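Local coordinates for protein alpha-fucosidase GH29 (Fusarium graminearum, PDB 4NI3) that probably hydrolyses alpha-linked L-fucose from the sugar chains of glycoproteins, as a glycoside hydrolase of family 29, at residues W287-P292 and T302-S307; N138-V143 and L191-G196; L366-E371 and S477-S482. All blocks are in the same frame, centred on the assembly; numbering follows the deposited sequence. Where two conformers were deposited one is given.

Contact 1. Residues W287-P292 and T302-S307; sequences WERGGP and TDDAIS
Trp287 and Glu288 pair in parallel with Thr302 and Asp303. Two backbone hydrogen bonds join them. Asp303 N donates to Trp287 O, and Arg289 N reaches Asp303 O at 2.8 Å. Close CA-H...O contacts from Thr302 and Glu288 accompany them.

A side-chain hydrogen bond follows where the first strand has ended. Thr302 OG1 donates to Gly290 O at 2.6 Å, in the carbonyl plane. OG1 stands beside its own backbone N (chi1 -77°), which turns it to the chain curling back through Gly290 and Gly291.

Arg289 brings the positive charge. Its chain runs extended from CG to NE and ends on the carbonyl of Ser307. Arg289 NH1 (2.8 Å) and Arg289 NH2 (3.2 Å) both bond to Ser307 O, which lies in the guanidinium plane. Ala305 CB packs over one guanidinium face, 3.6 Å from Arg289 NH1. Asp304 OD1 lies 4.0 Å from Arg289 NH1 but well out of that plane, so only charge acts directly. A water bridges the two, and Ala305 N donates to OD1.

Glu288 and Asp303 point to the sheet face opposite Trp287 and Thr302. Glu288 forms a salt bridge with Lys272 and hydrogen-bonds to a Tris molecule, Asp303 to Tyr32 and a glycerol, both molecules probably from the crystallisation liquor. These are neighbouring parallel strands of the eight-stranded TIM barrel, at the C-terminal ends where such enzymes carry their active site.

Contact 2. Residues N138-V143 and L191-G196; sequences NEWNPV and LQKLLG
Trp140 lays its indole against the helix carrying Leu191 and Leu194. Trp140 CB starts the contact, 3.9 Å from Leu194 CD1. CG is anti to the carbonyl carbon (chi1 -62°), and from there the ring extends toward the helix. CG and CD2 meet Leu194 CD1. Leu194 CB sits over the five-membered ring of Trp140, 3.6 Å from its centroid and 8° off the normal, a CH-pi contact. CE2 and NE1 are its nearest ring atoms, and NE1 also donates to Ser190 O. On the six-membered ring, CE3 and CZ3 touch Leu194 CD2. Trp140 CZ2 reaches Leu191 CA at 3.9 Å, and Trp140 CH2 ends against Leu191 CD1 at 4.1 Å.

The polar half lies beside the indole. Lys193 NZ and Glu139 OE1 form a salt bridge of 2.8 Å, met on the syn side of the carboxylate. Glu139 bends at chi2 (-90°) and Lys193 at chi3, which brings the two charged ends together. Glu139 OE2 takes bonds from Ser190 OG and a water. Lys193 NZ also donates to Val137 O. Along the way Lys193 CD passes Asn138 OD1 at 3.5 Å. Asn138 OD1 accepts from Trp140 N at 2.9 Å, the donor standing above the carbonyl plane, which makes an Asx turn.

Residues 138-143 belong to the long loop between strand 119-125 and helix 151-161. Their partner is most of the short helix 189-195, which is followed by a Schellman motif at Gly196. Helix 76-80 also touches Trp140, Leu191 and Leu194, and helix 200-218 touches Asn138 and Lys193.

Contact 3. Residues L366-E371 and S477-S482; sequences LSRYGE and SQPAES
The guanidinium of Arg368 meets Ala480 O and Glu481 O at its edge, with Pro479 CB also near its plane. Ser482 OG and Tyr369 CZ lie over the same face of the Arg368 guanidinium, Tyr369 CZ 3.3 Å above the plane and offset toward the rim. The Tyr369 ring in turn has Arg368 CG over the centre of one face, and Ser482 CB lies at its edge.

NH1 and NH2 of Arg368 grip Ala480 O together, at 3.0 and 2.9 Å. Both come from the same face of the carbonyl. NH1 stands 68° out of the carbonyl plane and NH2 is tilted by 24°. A weak bond of 3.3 Å runs from Arg368 NH1 to Glu481 O. The extended chain, with CG anti to the backbone N (chi1 178°), carries the group from the helix to the loop.

This is an interdomain contact. Helix 353-369 belongs to the catalytic TIM-barrel part, and the loop 477-482 leads into strand 485-491 of the C-terminal antiparallel beta domain. Gly452 O of that domain accepts from Arg368 NE, so all three guanidinium nitrogens bond to backbone carbonyls.

Pro479 CB packs 3.4 Å from Arg368 NH2, the two side chains crossing at about a right angle. Ala480 CB lies 3.7 Å from Arg368 NH1. Tyr369 OH and Ser482 OG are hydrogen-bonded at 2.8 Å. The serine hydroxyl also bonds to Ala484 O.

In the fold
Contacts 2, 1 and 3 follow in that order along the chain. Contacts 1 and 2 both belong to the fucosidase barrel region, with centres about 29 Å apart. Contact 1 lies about 7 Å from the spatial centre of the chain. Contact 2 is peripheral, within the long excursions that follow strands 119-125 and 165-170. Contact 3 lies about 25 Å from contact 1, centre to centre. Contacts 2 and 3 sit on opposite sides of the chain's centre. Contact 1 joins strands 284-288 and 300-305 at the barrel end where the active site of this fold lies; contact 2 packs its outer loops. Contact 3 joins the C-terminal domain to helix 353-369, which also touches Ile306 of segment 302-307.

Contact 1. Residues W287-P292 and T302-S307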
# COMPACT_ATOMS: atom_id res chain seq x y z
N TRP A 287 1.94 3.63 3.38
CA TRP A 287 2.34 3.24 4.72
C TRP A 287 3.22 2.01 4.64
O TRP A 287 2.80 0.98 4.11
CB TRP A 287 1.10 2.92 5.56
CG TRP A 287 0.19 4.10 5.81
CD1 TRP A 287 -0.48 4.84 4.89
CD2 TRP A 287 -0.17 4.64 7.09
NE1 TRP A 287 -1.23 5.82 5.52
CE2 TRP A 287 -1.06 5.71 6.87
CE3 TRP A 287 0.17 4.31 8.40
CZ2 TRP A 287 -1.60 6.47 7.92
CZ3 TRP A 287 -0.37 5.06 9.44
CH2 TRP A 287 -1.25 6.12 9.18
N GLU A 288 4.45 2.09 5.11
CA GLU A 288 5.45 1.04 4.95
C GLU A 288 5.38 -0.02 6.03
O GLU A 288 5.43 0.32 7.23
CB GLU A 288 6.85 1.70 4.95
CG GLU A 288 7.99 0.70 4.86
CD GLU A 288 9.37 1.37 4.83
OE1 GLU A 288 9.44 2.60 4.62
OE2 GLU A 288 10.36 0.64 5.05
N ARG A 289 5.27 -1.30 5.68
CA ARG A 289 5.24 -2.38 6.67
C ARG A 289 4.23 -2.12 7.76
O ARG A 289 4.51 -2.33 8.93
CB ARG A 289 6.62 -2.60 7.29
CG ARG A 289 7.61 -3.25 6.33
CD ARG A 289 8.85 -3.67 7.10
NE ARG A 289 9.88 -4.32 6.27
CZ ARG A 289 9.89 -5.62 5.96
NH1 ARG A 289 8.88 -6.41 6.32
NH2 ARG A 289 10.87 -6.10 5.21
N GLY A 290 3.07 -1.62 7.39
CA GLY A 290 2.04 -1.34 8.40
C GLY A 290 0.91 -0.61 7.72
O GLY A 290 0.69 -0.74 6.52
N GLY A 291 0.20 0.21 8.48
CA GLY A 291 -1.00 0.86 7.98
C GLY A 291 -1.68 1.47 9.19
O GLY A 291 -1.27 1.23 10.33
N PRO A 292 -2.74 2.24 8.95
CA PRO A 292 -3.37 2.91 10.09
C PRO A 292 -4.13 1.97 10.99
O PRO A 292 -4.60 0.93 10.58
CB PRO A 292 -4.33 3.90 9.41
CG PRO A 292 -4.65 3.23 8.06
CD PRO A 292 -3.33 2.61 7.66
N THR A 302 -0.88 0.56 1.68
CA THR A 302 0.20 -0.10 2.41
C THR A 302 1.15 -0.73 1.40
O THR A 302 0.68 -1.34 0.41
CB THR A 302 -0.36 -1.23 3.30
OG1 THR A 302 -0.96 -0.66 4.46
CG2 THR A 302 0.77 -2.15 3.73
N ASP A 303 2.46 -0.66 1.63
CA ASP A 303 3.33 -1.60 0.95
C ASP A 303 4.03 -2.41 2.03
O ASP A 303 4.56 -1.84 3.00
CB ASP A 303 4.31 -0.89 -0.04
CG ASP A 303 5.56 -0.33 0.62
OD1 ASP A 303 5.50 0.72 1.31
OD2 ASP A 303 6.63 -0.92 0.45
N ASP A 304 3.92 -3.73 1.94
CA ASP A 304 4.48 -4.62 2.94
C ASP A 304 5.27 -5.68 2.23
O ASP A 304 5.24 -5.76 1.00
CB ASP A 304 3.38 -5.25 3.80
CG ASP A 304 3.83 -5.57 5.22
OD1 ASP A 304 5.03 -5.58 5.52
OD2 ASP A 304 2.92 -5.84 6.04
N ALA A 305 6.01 -6.47 2.99
CA ALA A 305 6.93 -7.44 2.43
C ALA A 305 6.57 -8.84 2.90
O ALA A 305 6.04 -9.03 3.98
CB ALA A 305 8.36 -7.09 2.83
N ILE A 306 6.89 -9.83 2.09
CA ILE A 306 6.60 -11.21 2.42
C ILE A 306 7.52 -11.74 3.55
O ILE A 306 7.21 -12.79 4.15
CB ILE A 306 6.71 -12.11 1.13
CG1 ILE A 306 6.00 -13.46 1.34
CG2 ILE A 306 8.16 -12.20 0.62
CD1 ILE A 306 5.62 -14.10 0.02
N SER A 307 8.63 -11.03 3.81
CA SER A 307 9.51 -11.33 4.94
C SER A 307 9.58 -10.14 5.88
O SER A 307 9.63 -8.99 5.44
CB SER A 307 10.92 -11.66 4.45
OG SER A 307 11.79 -11.77 5.59
O HOH W 1 6.42 -6.20 7.78

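Contact 2. Residues N138-V143 and L191-G196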
# COMPACT_ATOMS: atom_id res chain seq x y z
N ASN A 138 21.76 6.97 -17.22
CA ASN A 138 22.55 6.25 -16.22
C ASN A 138 23.14 4.97 -16.80
O ASN A 138 22.42 4.00 -17.08
CB ASN A 138 21.69 5.94 -14.99
CG ASN A 138 22.46 5.16 -13.93
OD1 ASN A 138 23.70 5.12 -13.94
ND2 ASN A 138 21.74 4.52 -13.03
N GLU A 139 24.45 4.99 -17.01
CA GLU A 139 25.15 3.85 -17.57
C GLU A 139 25.18 2.64 -16.66
O GLU A 139 25.47 1.52 -17.11
CB GLU A 139 26.60 4.24 -17.92
CG GLU A 139 27.45 4.67 -16.70
CD GLU A 139 27.38 6.18 -16.39
OE1 GLU A 139 26.45 6.88 -16.83
OE2 GLU A 139 28.32 6.68 -15.72
N TRP A 140 24.90 2.84 -15.37
CA TRP A 140 24.84 1.74 -14.44
C TRP A 140 23.52 1.03 -14.59
O TRP A 140 22.53 1.36 -13.92
CB TRP A 140 25.03 2.24 -13.00
CG TRP A 140 26.40 2.88 -12.84
CD1 TRP A 140 26.71 4.21 -12.93
CD2 TRP A 140 27.63 2.19 -12.58
NE1 TRP A 140 28.06 4.39 -12.75
CE2 TRP A 140 28.64 3.18 -12.51
CE3 TRP A 140 27.97 0.85 -12.37
CZ2 TRP A 140 29.98 2.86 -12.27
CZ3 TRP A 140 29.29 0.53 -12.11
CH2 TRP A 140 30.29 1.54 -12.05
N ASN A 141 23.47 0.08 -15.52
CA ASN A 141 22.21 -0.57 -15.84
C ASN A 141 22.51 -1.98 -16.37
O ASN A 141 23.67 -2.28 -16.74
CB ASN A 141 21.40 0.31 -16.83
CG ASN A 141 21.95 0.33 -18.25
OD1 ASN A 141 22.08 -0.73 -18.90
ND2 ASN A 141 22.20 1.52 -18.77
N PRO A 142 21.50 -2.86 -16.39
CA PRO A 142 21.74 -4.28 -16.69
C PRO A 142 21.77 -4.57 -18.19
O PRO A 142 21.89 -5.74 -18.55
CB PRO A 142 20.56 -4.98 -16.01
CG PRO A 142 19.46 -3.96 -16.09
CD PRO A 142 20.15 -2.65 -15.84
N VAL A 143 21.66 -3.55 -19.03
CA VAL A 143 21.90 -3.73 -20.47
C VAL A 143 23.39 -3.56 -20.73
O VAL A 143 23.99 -4.35 -21.45
CB VAL A 143 21.05 -2.74 -21.29
CG1 VAL A 143 21.43 -2.77 -22.78
CG2 VAL A 143 19.56 -3.06 -21.14
N LEU A 191 31.65 6.42 -11.50
CA LEU A 191 31.42 5.82 -10.20
C LEU A 191 30.73 6.79 -9.24
O LEU A 191 29.91 6.37 -8.42
CB LEU A 191 32.73 5.29 -9.62
CG LEU A 191 32.63 4.43 -8.35
CD1 LEU A 191 31.74 3.20 -8.60
CD2 LEU A 191 34.03 4.01 -7.92
N GLN A 192 31.01 8.09 -9.35
CA GLN A 192 30.28 9.07 -8.55
C GLN A 192 28.77 8.98 -8.81
O GLN A 192 27.97 9.13 -7.89
CB GLN A 192 30.76 10.48 -8.83
CG GLN A 192 32.16 10.80 -8.31
CD GLN A 192 32.53 12.22 -8.63
OE1 GLN A 192 31.91 12.86 -9.49
NE2 GLN A 192 33.55 12.73 -7.95
N LYS A 193 28.38 8.72 -10.05
CA LYS A 193 26.96 8.64 -10.36
C LYS A 193 26.32 7.45 -9.67
O LYS A 193 25.22 7.57 -9.14
CB LYS A 193 26.76 8.57 -11.88
CG LYS A 193 25.28 8.44 -12.28
CD LYS A 193 25.10 8.29 -13.81
CE LYS A 193 25.48 9.57 -14.55
NZ LYS A 193 25.43 9.35 -16.04
N LEU A 194 26.99 6.30 -9.66
CA LEU A 194 26.48 5.14 -8.94
C LEU A 194 26.34 5.42 -7.46
O LEU A 194 25.31 5.11 -6.84
CB LEU A 194 27.39 3.92 -9.14
CG LEU A 194 26.91 2.63 -8.47
CD1 LEU A 194 25.75 2.00 -9.21
CD2 LEU A 194 28.05 1.64 -8.29
N LEU A 195 27.37 6.03 -6.88
CA LEU A 195 27.46 6.19 -5.42
C LEU A 195 26.88 7.50 -4.87
O LEU A 195 27.03 7.80 -3.67
CB LEU A 195 28.93 6.03 -5.01
CG LEU A 195 29.54 4.67 -5.37
CD1 LEU A 195 31.01 4.65 -4.96
CD2 LEU A 195 28.78 3.51 -4.72
N GLY A 196 26.20 8.26 -5.70
CA GLY A 196 25.53 9.47 -5.25
C GLY A 196 26.49 10.56 -4.82
O GLY A 196 26.18 11.31 -3.88
O HOH W 2 28.88 9.34 -16.21

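Contact 3. Residues L366-E371 and S477-S482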
# COMPACT_ATOMS: atom_id res chain seq x y z
N LEU A 366 -8.64 -14.84 -3.09
CA LEU A 366 -9.23 -13.78 -3.90
C LEU A 366 -10.08 -14.33 -5.06
O LEU A 366 -11.06 -13.70 -5.44
CB LEU A 366 -8.12 -12.86 -4.42
CG LEU A 366 -7.53 -11.95 -3.34
CD1 LEU A 366 -6.34 -11.18 -3.88
CD2 LEU A 366 -8.58 -10.98 -2.81
N SER A 367 -9.72 -15.49 -5.59
CA SER A 367 -10.53 -16.03 -6.67
C SER A 367 -11.86 -16.55 -6.14
O SER A 367 -12.84 -16.56 -6.87
CB SER A 367 -9.78 -17.12 -7.41
OG SER A 367 -9.58 -18.22 -6.56
N ARG A 368 -11.90 -16.96 -4.87
CA ARG A 368 -13.13 -17.44 -4.27
C ARG A 368 -13.97 -16.31 -3.70
O ARG A 368 -15.21 -16.29 -3.84
CB ARG A 368 -12.78 -18.44 -3.16
CG ARG A 368 -13.97 -18.98 -2.42
CD ARG A 368 -13.53 -20.21 -1.68
NE ARG A 368 -14.59 -20.64 -0.80
CZ ARG A 368 -14.41 -21.49 0.21
NH1 ARG A 368 -13.20 -21.99 0.43
NH2 ARG A 368 -15.44 -21.82 0.97
N TYR A 369 -13.30 -15.33 -3.08
CA TYR A 369 -14.00 -14.34 -2.27
C TYR A 369 -13.82 -12.93 -2.79
O TYR A 369 -14.14 -11.95 -2.11
CB TYR A 369 -13.51 -14.42 -0.83
CG TYR A 369 -13.92 -15.68 -0.11
CD1 TYR A 369 -15.26 -15.96 0.14
CD2 TYR A 369 -12.97 -16.57 0.35
CE1 TYR A 369 -15.64 -17.10 0.86
CE2 TYR A 369 -13.32 -17.68 1.08
CZ TYR A 369 -14.65 -17.95 1.32
OH TYR A 369 -15.00 -19.06 2.07
N GLY A 370 -13.33 -12.82 -4.02
CA GLY A 370 -13.06 -11.51 -4.62
C GLY A 370 -14.23 -10.55 -4.60
O GLY A 370 -14.02 -9.34 -4.56
N GLU A 371 -15.46 -11.05 -4.57
CA GLU A 371 -16.63 -10.18 -4.50
C GLU A 371 -16.60 -9.24 -3.29
O GLU A 371 -17.10 -8.12 -3.36
CB GLU A 371 -17.91 -11.03 -4.45
CG GLU A 371 -19.17 -10.21 -4.31
CD GLU A 371 -20.44 -11.03 -4.22
OE1 GLU A 371 -20.42 -12.25 -4.43
OE2 GLU A 371 -21.47 -10.40 -3.93
N SER A 477 -23.98 -24.68 7.08
CA SER A 477 -22.92 -25.67 7.11
C SER A 477 -21.62 -25.03 6.63
O SER A 477 -21.63 -24.28 5.64
CB SER A 477 -23.30 -26.88 6.25
OG SER A 477 -22.69 -28.06 6.74
N GLN A 478 -20.53 -25.32 7.32
CA GLN A 478 -19.22 -24.77 6.95
C GLN A 478 -18.88 -25.15 5.52
O GLN A 478 -18.96 -26.33 5.17
CB GLN A 478 -18.11 -25.25 7.89
CG GLN A 478 -16.72 -24.64 7.59
CD GLN A 478 -15.61 -25.14 8.51
OE1 GLN A 478 -15.84 -26.00 9.35
NE2 GLN A 478 -14.42 -24.58 8.37
N PRO A 479 -18.52 -24.16 4.70
CA PRO A 479 -18.11 -24.47 3.33
C PRO A 479 -16.69 -25.02 3.31
O PRO A 479 -16.09 -25.27 4.37
CB PRO A 479 -18.18 -23.11 2.62
CG PRO A 479 -17.87 -22.12 3.71
CD PRO A 479 -18.47 -22.71 4.98
N ALA A 480 -16.14 -25.21 2.12
CA ALA A 480 -14.75 -25.59 1.99
C ALA A 480 -13.86 -24.66 2.82
O ALA A 480 -14.12 -23.46 2.93
CB ALA A 480 -14.33 -25.54 0.53
N GLU A 481 -12.82 -25.23 3.42
CA GLU A 481 -11.92 -24.47 4.28
C GLU A 481 -11.32 -23.25 3.57
O GLU A 481 -10.96 -23.31 2.39
CB GLU A 481 -10.80 -25.39 4.76
CG GLU A 481 -9.90 -24.79 5.82
CD GLU A 481 -9.11 -25.85 6.56
OE1 GLU A 481 -9.52 -27.03 6.50
OE2 GLU A 481 -8.10 -25.50 7.20
N SER A 482 -11.22 -22.14 4.31
CA SER A 482 -10.54 -20.96 3.80
C SER A 482 -9.98 -20.13 4.93
O SER A 482 -10.28 -20.37 6.11
CB SER A 482 -11.47 -20.09 2.94
OG SER A 482 -12.72 -19.90 3.55